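Local coordinates for protein Pa14_01140 (Pseudomonas aeruginosa, PDB 6OX6) that acts as the immunity protein of the type VI secretion effector Tas1, a (p)ppApp-synthesizing toxin, and helps prevent the toxin's early activation, at residues Asp17-Phe20 with Glu21-Thr24; Arg26-His29 with Arg30-Thr33; Ile65-Glu68 with Glu69-Gly73. All blocks are in the same frame, centred on the assembly; numbering follows the deposited sequence.

Interaction 1: residues Asp17-Phe20 with Glu21-Thr24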
loop_
_atom_site.group_PDB
_atom_site.type_symbol
_atom_site.label_atom_id
_atom_site.label_comp_id
_atom_site.label_asym_id
_atom_site.label_seq_id
_atom_site.Cartn_x
_atom_site.Cartn_y
_atom_site.Cartn_z
ATOM N N ASP B 17 -2.917 -14.499 -3.923
ATOM C CA ASP B 17 -2.253 -14.448 -2.629
ATOM C C ASP B 17 -1.493 -13.128 -2.513
ATOM O O ASP B 17 -0.718 -12.779 -3.403
ATOM C CB ASP B 17 -1.290 -15.626 -2.470
ATOM C CG ASP B 17 -0.483 -15.560 -1.173
ATOM O OD1 ASP B 17 -0.966 -14.951 -0.190
ATOM O OD2 ASP B 17 0.652 -16.107 -1.145
ATOM N N TYR B 18 -1.694 -12.411 -1.427
ATOM C CA TYR B 18 -0.989 -11.149 -1.183
ATOM C C TYR B 18 -0.303 -11.311 0.165
ATOM O O TYR B 18 -0.920 -11.052 1.207
ATOM C CB TYR B 18 -1.975 -9.975 -1.193
ATOM C CG TYR B 18 -1.383 -8.583 -0.946
ATOM C CD1 TYR B 18 -0.060 -8.270 -1.297
ATOM C CD2 TYR B 18 -2.166 -7.573 -0.371
ATOM C CE1 TYR B 18 0.471 -6.985 -1.075
ATOM C CE2 TYR B 18 -1.635 -6.297 -0.148
ATOM C CZ TYR B 18 -0.325 -6.018 -0.525
ATOM O OH TYR B 18 0.185 -4.765 -0.288
ATOM N N ASP B 19 0.962 -11.751 0.161
ATOM C CA ASP B 19 1.570 -12.113 1.438
ATOM C C ASP B 19 1.852 -10.897 2.313
ATOM O O ASP B 19 1.795 -11.023 3.545
ATOM C CB ASP B 19 2.847 -12.936 1.253
ATOM C CG ASP B 19 3.090 -13.892 2.435
ATOM O OD1 ASP B 19 3.419 -13.403 3.535
ATOM O OD2 ASP B 19 2.929 -15.122 2.284
ATOM N N PHE B 20 2.090 -9.714 1.728
ATOM C CA PHE B 20 2.367 -8.545 2.563
ATOM C C PHE B 20 1.291 -8.330 3.627
ATOM O O PHE B 20 1.614 -8.011 4.772
ATOM C CB PHE B 20 2.536 -7.288 1.707
ATOM C CG PHE B 20 2.992 -6.083 2.499
ATOM C CD1 PHE B 20 4.222 -6.082 3.151
ATOM C CD2 PHE B 20 2.164 -4.968 2.630
ATOM C CE1 PHE B 20 4.637 -4.970 3.893
ATOM C CE2 PHE B 20 2.570 -3.846 3.370
ATOM C CZ PHE B 20 3.811 -3.851 4.011
ATOM N N GLU B 21 0.012 -8.536 3.290
ATOM C CA GLU B 21 -1.062 -8.384 4.271
ATOM C C GLU B 21 -1.738 -9.706 4.610
ATOM O O GLU B 21 -2.878 -9.713 5.076
ATOM C CB GLU B 21 -2.115 -7.370 3.798
ATOM C CG GLU B 21 -1.593 -5.929 3.576
ATOM C CD GLU B 21 -2.493 -4.849 4.162
ATOM O OE1 GLU B 21 -3.297 -5.124 5.088
ATOM O OE2 GLU B 21 -2.424 -3.713 3.656
ATOM N N ASP B 22 -1.074 -10.835 4.401
ATOM C CA ASP B 22 -1.624 -12.131 4.854
ATOM C C ASP B 22 -3.078 -12.340 4.398
ATOM O O ASP B 22 -3.947 -12.737 5.173
ATOM C CB ASP B 22 -1.532 -12.239 6.378
ATOM C CG ASP B 22 -0.108 -12.461 6.868
ATOM O OD1 ASP B 22 0.800 -12.595 6.028
ATOM O OD2 ASP B 22 0.095 -12.510 8.100
ATOM N N VAL B 23 -3.355 -12.051 3.130
ATOM C CA VAL B 23 -4.723 -12.093 2.634
ATOM C C VAL B 23 -4.745 -12.792 1.276
ATOM O O VAL B 23 -3.769 -12.736 0.511
ATOM C CB VAL B 23 -5.346 -10.671 2.575
ATOM C CG1 VAL B 23 -4.562 -9.692 1.626
ATOM C CG2 VAL B 23 -6.808 -10.745 2.232
ATOM N N THR B 24 -5.852 -13.502 1.010
ATOM C CA THR B 24 -6.147 -14.108 -0.282
ATOM C C THR B 24 -7.544 -13.704 -0.761
ATOM O O THR B 24 -8.432 -13.351 0.024
ATOM C CB THR B 24 -6.040 -15.651 -0.233
ATOM O OG1 THR B 24 -7.154 -16.207 0.501
ATOM C CG2 THR B 24 -4.734 -16.058 0.446
HETATM O O HOH W 1 -1.063 -3.184 1.107
#
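Y18 and V23 face each other across the end of the beta hairpin formed by strands 14-18 and 23-28. They form an antiparallel hydrogen-bonded pair. Y18 N bonds to V23 O at 2.9 Å; V23 N returns a longer but straighter bond to Y18 O at 3.3 Å. D22 and V23 both lie opposite Y18, which makes a G1 beta bulge. The turn is tightened by D22 N, which bonds to D19 O at 3.0 Å from above the carbonyl plane.

The close packing lies on the Y18 and V23 side. Y18 CD2 rests against V23 CG1 at 3.8 Å. The E21 chain runs alongside the Y18 ring, pointing the same way, and its CG meets Y18 CE2 at 3.7 Å. With E21 CG anti to its carbonyl carbon (chi1 -61°), the chain keeps beside the ring. Helix 53-61 covers Y18 as well.

The D19 side is looser. D19 is exposed, and its carboxylate is hydrogen-bonded to Y39 and only weakly paired with K332 of the Tas1 chain.

A water ties the polar ends together: it accepts from Y18 OH and donates to E21 OE2. E21 also makes salt bridges to R53 and to K305 of the Tas1 chain, and a hydrogen bond to Y297 of that chain. This buried carboxylate is therefore probably ionised, and it links the hairpin turn directly to the toxin.

Interaction 2: residues Arg26-His29 with Arg30-Thr33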
loop_
_atom_site.group_PDB
_atom_site.type_symbol
_atom_site.label_atom_id
_atom_site.label_comp_id
_atom_site.label_asym_id
_atom_site.label_seq_id
_atom_site.Cartn_x
_atom_site.Cartn_y
_atom_site.Cartn_z
ATOM N N ARG B 26 -10.696 -14.647 -3.881
ATOM C CA ARG B 26 -11.270 -15.515 -4.892
ATOM C C ARG B 26 -12.178 -14.676 -5.781
ATOM O O ARG B 26 -13.077 -13.980 -5.286
ATOM C CB ARG B 26 -12.036 -16.667 -4.244
ATOM C CG ARG B 26 -12.867 -17.497 -5.220
ATOM C CD ARG B 26 -13.619 -18.626 -4.462
ATOM N NE ARG B 26 -14.654 -18.148 -3.556
ATOM C CZ ARG B 26 -15.942 -18.029 -3.895
ATOM N NH1 ARG B 26 -16.349 -18.336 -5.127
ATOM N NH2 ARG B 26 -16.830 -17.598 -3.006
ATOM N N TRP B 27 -11.919 -14.721 -7.084
ATOM C CA TRP B 27 -12.763 -14.096 -8.091
ATOM C C TRP B 27 -13.564 -15.166 -8.827
ATOM O O TRP B 27 -13.013 -16.169 -9.289
ATOM C CB TRP B 27 -11.895 -13.282 -9.050
ATOM C CG TRP B 27 -12.507 -12.897 -10.370
ATOM C CD1 TRP B 27 -12.250 -13.465 -11.586
ATOM C CD2 TRP B 27 -13.458 -11.841 -10.613
ATOM N NE1 TRP B 27 -12.985 -12.837 -12.567
ATOM C CE2 TRP B 27 -13.736 -11.839 -11.995
ATOM C CE3 TRP B 27 -14.107 -10.903 -9.791
ATOM C CZ2 TRP B 27 -14.622 -10.931 -12.578
ATOM C CZ3 TRP B 27 -14.992 -10.001 -10.370
ATOM C CH2 TRP B 27 -15.236 -10.020 -11.755
ATOM N N ASP B 28 -14.858 -14.957 -8.927
ATOM C CA ASP B 28 -15.763 -15.835 -9.658
ATOM C C ASP B 28 -16.183 -15.064 -10.904
ATOM O O ASP B 28 -16.919 -14.078 -10.809
ATOM C CB ASP B 28 -16.955 -16.202 -8.768
ATOM C CG ASP B 28 -17.953 -17.145 -9.442
ATOM O OD1 ASP B 28 -18.044 -17.194 -10.690
ATOM O OD2 ASP B 28 -18.688 -17.810 -8.694
ATOM N N HIS B 29 -15.696 -15.480 -12.074
ATOM C CA HIS B 29 -15.949 -14.643 -13.241
ATOM C C HIS B 29 -17.420 -14.703 -13.668
ATOM O O HIS B 29 -17.985 -13.683 -14.073
ATOM C CB HIS B 29 -15.001 -15.013 -14.383
ATOM C CG HIS B 29 -15.412 -16.227 -15.151
ATOM N ND1 HIS B 29 -15.100 -17.506 -14.745
ATOM C CD2 HIS B 29 -16.105 -16.356 -16.307
ATOM C CE1 HIS B 29 -15.586 -18.374 -15.614
ATOM N NE2 HIS B 29 -16.192 -17.700 -16.578
ATOM N N ARG B 30 -18.070 -15.863 -13.538
ATOM C CA ARG B 30 -19.490 -15.959 -13.873
ATOM C C ARG B 30 -20.337 -15.020 -13.016
ATOM O O ARG B 30 -21.122 -14.224 -13.538
ATOM C CB ARG B 30 -19.968 -17.397 -13.725
ATOM C CG ARG B 30 -19.395 -18.342 -14.779
ATOM C CD ARG B 30 -19.970 -19.760 -14.612
ATOM N NE ARG B 30 -21.303 -19.932 -15.214
ATOM C CZ ARG B 30 -22.468 -19.746 -14.582
ATOM N NH1 ARG B 30 -22.493 -19.362 -13.308
ATOM N NH2 ARG B 30 -23.621 -19.946 -15.222
ATOM N N GLN B 31 -20.191 -15.090 -11.696
ATOM C CA GLN B 31 -20.999 -14.221 -10.850
ATOM C C GLN B 31 -20.463 -12.800 -10.781
ATOM O O GLN B 31 -21.205 -11.893 -10.377
ATOM C CB GLN B 31 -21.114 -14.799 -9.438
ATOM C CG GLN B 31 -21.721 -16.197 -9.409
ATOM C CD GLN B 31 -23.061 -16.260 -10.122
ATOM O OE1 GLN B 31 -23.946 -15.436 -9.870
ATOM N NE2 GLN B 31 -23.217 -17.240 -11.017
ATOM N N GLY B 32 -19.199 -12.589 -11.144
ATOM C CA GLY B 32 -18.592 -11.272 -11.038
ATOM C C GLY B 32 -18.277 -10.849 -9.617
ATOM O O GLY B 32 -18.315 -9.645 -9.308
ATOM N N THR B 33 -17.936 -11.798 -8.741
ATOM C CA THR B 33 -17.832 -11.514 -7.316
ATOM C C THR B 33 -16.423 -11.754 -6.802
ATOM O O THR B 33 -15.694 -12.640 -7.276
ATOM C CB THR B 33 -18.826 -12.359 -6.500
ATOM O OG1 THR B 33 -18.731 -13.723 -6.907
ATOM C CG2 THR B 33 -20.259 -11.888 -6.748
HETATM O O HOH W 2 -16.029 -14.564 -5.376
HETATM O O HOH W 3 -19.966 -16.076 -6.054
#
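W27 lays the six-membered part of its indole alongside the backbone of G32 and T33. Its CZ3 comes to 3.5 Å from G32 C, and its CE3 to 3.4 Å from T33 O. The ring is turned obliquely to this backbone. Its NE1 bonds to the carbonyl of F9, whose ring it also meets edge-to-face. H29 takes part differently: R30 CG sits over one face of its imidazole, a CH-pi contact of 4.0 Å to the ring centroid. H29 CG lies between its own backbone N and carbonyl carbon (chi1 80°), and this puts the ring face above the start of the R30 chain. H29 ND1 is held by D13.

These residues close the hairpin between strands 23-28 and 33-38. D28 and T33 are the last antiparallel hydrogen-bonded pair, with D28 N to T33 O at 3.0 Å and T33 N to D28 O at 3.2 Å, both in the carbonyl plane. G32 also faces D28, so the turn ends in a G1 beta bulge, with G32 at positive phi.

The D28 carboxylate folds back over the turn. Its OD1 accepts a nearly straight bond from Q31 N at 3.2 Å, met from above the carboxylate plane. The Q31 chain lies beside it, with CG 3.5 Å from D28 OD2. One water bonds to T33 OG1 and donates only weakly to D28 OD2. Another donates to R26 O and, weakly, to T33 O. K415 of the Tas1 chain packs on W27 and bonds to H29 O.

Interaction 3: residues Ile65-Glu68 with Glu69-Gly73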
loop_
_atom_site.group_PDB
_atom_site.type_symbol
_atom_site.label_atom_id
_atom_site.label_comp_id
_atom_site.label_asym_id
_atom_site.label_seq_id
_atom_site.Cartn_x
_atom_site.Cartn_y
_atom_site.Cartn_z
ATOM N N ILE B 65 -2.516 -17.615 -7.455
ATOM C CA ILE B 65 -2.405 -18.977 -6.947
ATOM C C ILE B 65 -3.527 -19.810 -7.567
ATOM O O ILE B 65 -4.359 -19.308 -8.332
ATOM C CB ILE B 65 -2.455 -19.032 -5.404
ATOM C CG1 ILE B 65 -3.761 -18.395 -4.905
ATOM C CG2 ILE B 65 -1.206 -18.338 -4.803
ATOM C CD1 ILE B 65 -4.034 -18.507 -3.359
ATOM N N THR B 66 -3.538 -21.098 -7.231
ATOM C CA THR B 66 -4.533 -22.012 -7.767
ATOM C C THR B 66 -5.728 -22.131 -6.823
ATOM O O THR B 66 -5.668 -21.760 -5.642
ATOM C CB THR B 66 -3.928 -23.399 -8.002
ATOM O OG1 THR B 66 -3.701 -24.026 -6.737
ATOM C CG2 THR B 66 -2.622 -23.303 -8.742
ATOM N N ARG B 67 -6.792 -22.725 -7.353
ATOM C CA ARG B 67 -8.006 -22.959 -6.594
ATOM C C ARG B 67 -7.702 -23.865 -5.406
ATOM O O ARG B 67 -8.210 -23.640 -4.308
ATOM C CB ARG B 67 -9.081 -23.593 -7.479
ATOM C CG ARG B 67 -10.372 -23.926 -6.748
ATOM C CD ARG B 67 -11.448 -24.394 -7.713
ATOM N NE ARG B 67 -12.116 -25.604 -7.242
ATOM C CZ ARG B 67 -11.531 -26.794 -7.155
ATOM N NH1 ARG B 67 -10.261 -26.939 -7.509
ATOM N NH2 ARG B 67 -12.215 -27.842 -6.716
ATOM N N GLU B 68 -6.874 -24.888 -5.616
ATOM C CA GLU B 68 -6.538 -25.779 -4.508
ATOM C C GLU B 68 -5.748 -25.039 -3.429
ATOM O O GLU B 68 -6.041 -25.175 -2.237
ATOM C CB GLU B 68 -5.772 -27.017 -4.998
ATOM C CG GLU B 68 -5.101 -27.815 -3.869
ATOM C CD GLU B 68 -3.691 -27.288 -3.536
ATOM O OE1 GLU B 68 -3.006 -26.807 -4.469
ATOM O OE2 GLU B 68 -3.282 -27.321 -2.346
ATOM N N GLU B 69 -4.745 -24.244 -3.821
ATOM C CA GLU B 69 -3.994 -23.478 -2.828
ATOM C C GLU B 69 -4.912 -22.562 -2.030
ATOM O O GLU B 69 -4.806 -22.469 -0.800
ATOM C CB GLU B 69 -2.905 -22.643 -3.496
ATOM C CG GLU B 69 -1.818 -23.432 -4.153
ATOM C CD GLU B 69 -0.809 -22.520 -4.812
ATOM O OE1 GLU B 69 0.108 -22.002 -4.122
ATOM O OE2 GLU B 69 -0.988 -22.260 -6.017
ATOM N N TYR B 70 -5.786 -21.836 -2.724
ATOM C CA TYR B 70 -6.735 -20.967 -2.037
ATOM C C TYR B 70 -7.603 -21.761 -1.075
ATOM O O TYR B 70 -7.768 -21.380 0.089
ATOM C CB TYR B 70 -7.607 -20.232 -3.048
ATOM C CG TYR B 70 -8.656 -19.361 -2.395
ATOM C CD1 TYR B 70 -8.370 -18.064 -2.051
ATOM C CD2 TYR B 70 -9.928 -19.861 -2.092
ATOM C CE1 TYR B 70 -9.305 -17.258 -1.463
ATOM C CE2 TYR B 70 -10.876 -19.061 -1.484
ATOM C CZ TYR B 70 -10.550 -17.764 -1.175
ATOM O OH TYR B 70 -11.459 -16.945 -0.585
ATOM N N GLU B 71 -8.161 -22.881 -1.542
ATOM C CA GLU B 71 -9.088 -23.621 -0.694
ATOM C C GLU B 71 -8.376 -24.284 0.468
ATOM O O GLU B 71 -8.957 -24.425 1.550
ATOM C CB GLU B 71 -9.844 -24.650 -1.522
ATOM C CG GLU B 71 -10.808 -24.000 -2.481
ATOM C CD GLU B 71 -11.556 -25.018 -3.318
ATOM O OE1 GLU B 71 -11.365 -26.230 -3.074
ATOM O OE2 GLU B 71 -12.340 -24.603 -4.207
ATOM N N THR B 72 -7.121 -24.687 0.275
ATOM C CA THR B 72 -6.368 -25.230 1.397
ATOM C C THR B 72 -6.106 -24.158 2.443
ATOM O O THR B 72 -6.254 -24.399 3.649
ATOM C CB THR B 72 -5.054 -25.830 0.908
ATOM O OG1 THR B 72 -5.334 -26.871 -0.035
ATOM C CG2 THR B 72 -4.310 -26.411 2.069
ATOM N N GLY B 73 -5.727 -22.963 2.001
ATOM C CA GLY B 73 -5.499 -21.863 2.908
ATOM C C GLY B 73 -4.075 -21.808 3.432
ATOM O O GLY B 73 -3.270 -22.728 3.273
#
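T66 and E69 form a capping box at the start of helix 67-72. T66 is the N-cap. Its OG1 takes the N-H of E69 at 3.1 Å in an almost straight bond. In return, E69 OE2 accepts from T66 N, also at 3.1 Å and from above the carboxylate plane. E69 reaches back because its CG lies beside its own backbone N (chi1 -66°) and the chain then runs extended. The two side chains cross at about a right angle, and E69 OE2 also touches I65 CB.

Helical bonds satisfy the next carbonyls: Y70 N to T66 O, E71 N to R67 O and T72 N to E68 O. T72 OG1 is 2.9 Å from E68 O and 3.1 Å from E68 OE2. Y70 OH bonds to E43, while I65 CD1 packs on Y70 CB at 4.0 Å, where the helix meets the sheet. G73 leaves the helix with positive phi, its N still bonded to E69 O.

On the outer side, R67 and E71 make a salt bridge through charge alone: E71 OE2 is 3.2 Å from R67 NE but well out of the guanidinium plane.

How the interactions relate
Interactions 1 and 2 are turns of one antiparallel sheet, and interaction 3 packs against it. The two turns lie at the two ends of strand 23-28, each with a G1 bulge. Their centres are 19 Å apart, on opposite sides of the chain's centre. Interaction 3 holds the whole of helix 67-72. Its Y70 lies along strand 23-28 between the turns and joins them: CE1 meets T24 OG1 of interaction 1 at 3.1 Å, and CZ meets R26 CB of interaction 2 at 3.6 Å. I65 CG2 reaches strand 14-18 at D17 CB, 3.6 Å away. Both turns reach the Tas1 chain, through E21 and H29, whereas residues 65-73 touch no other chain of the assembly.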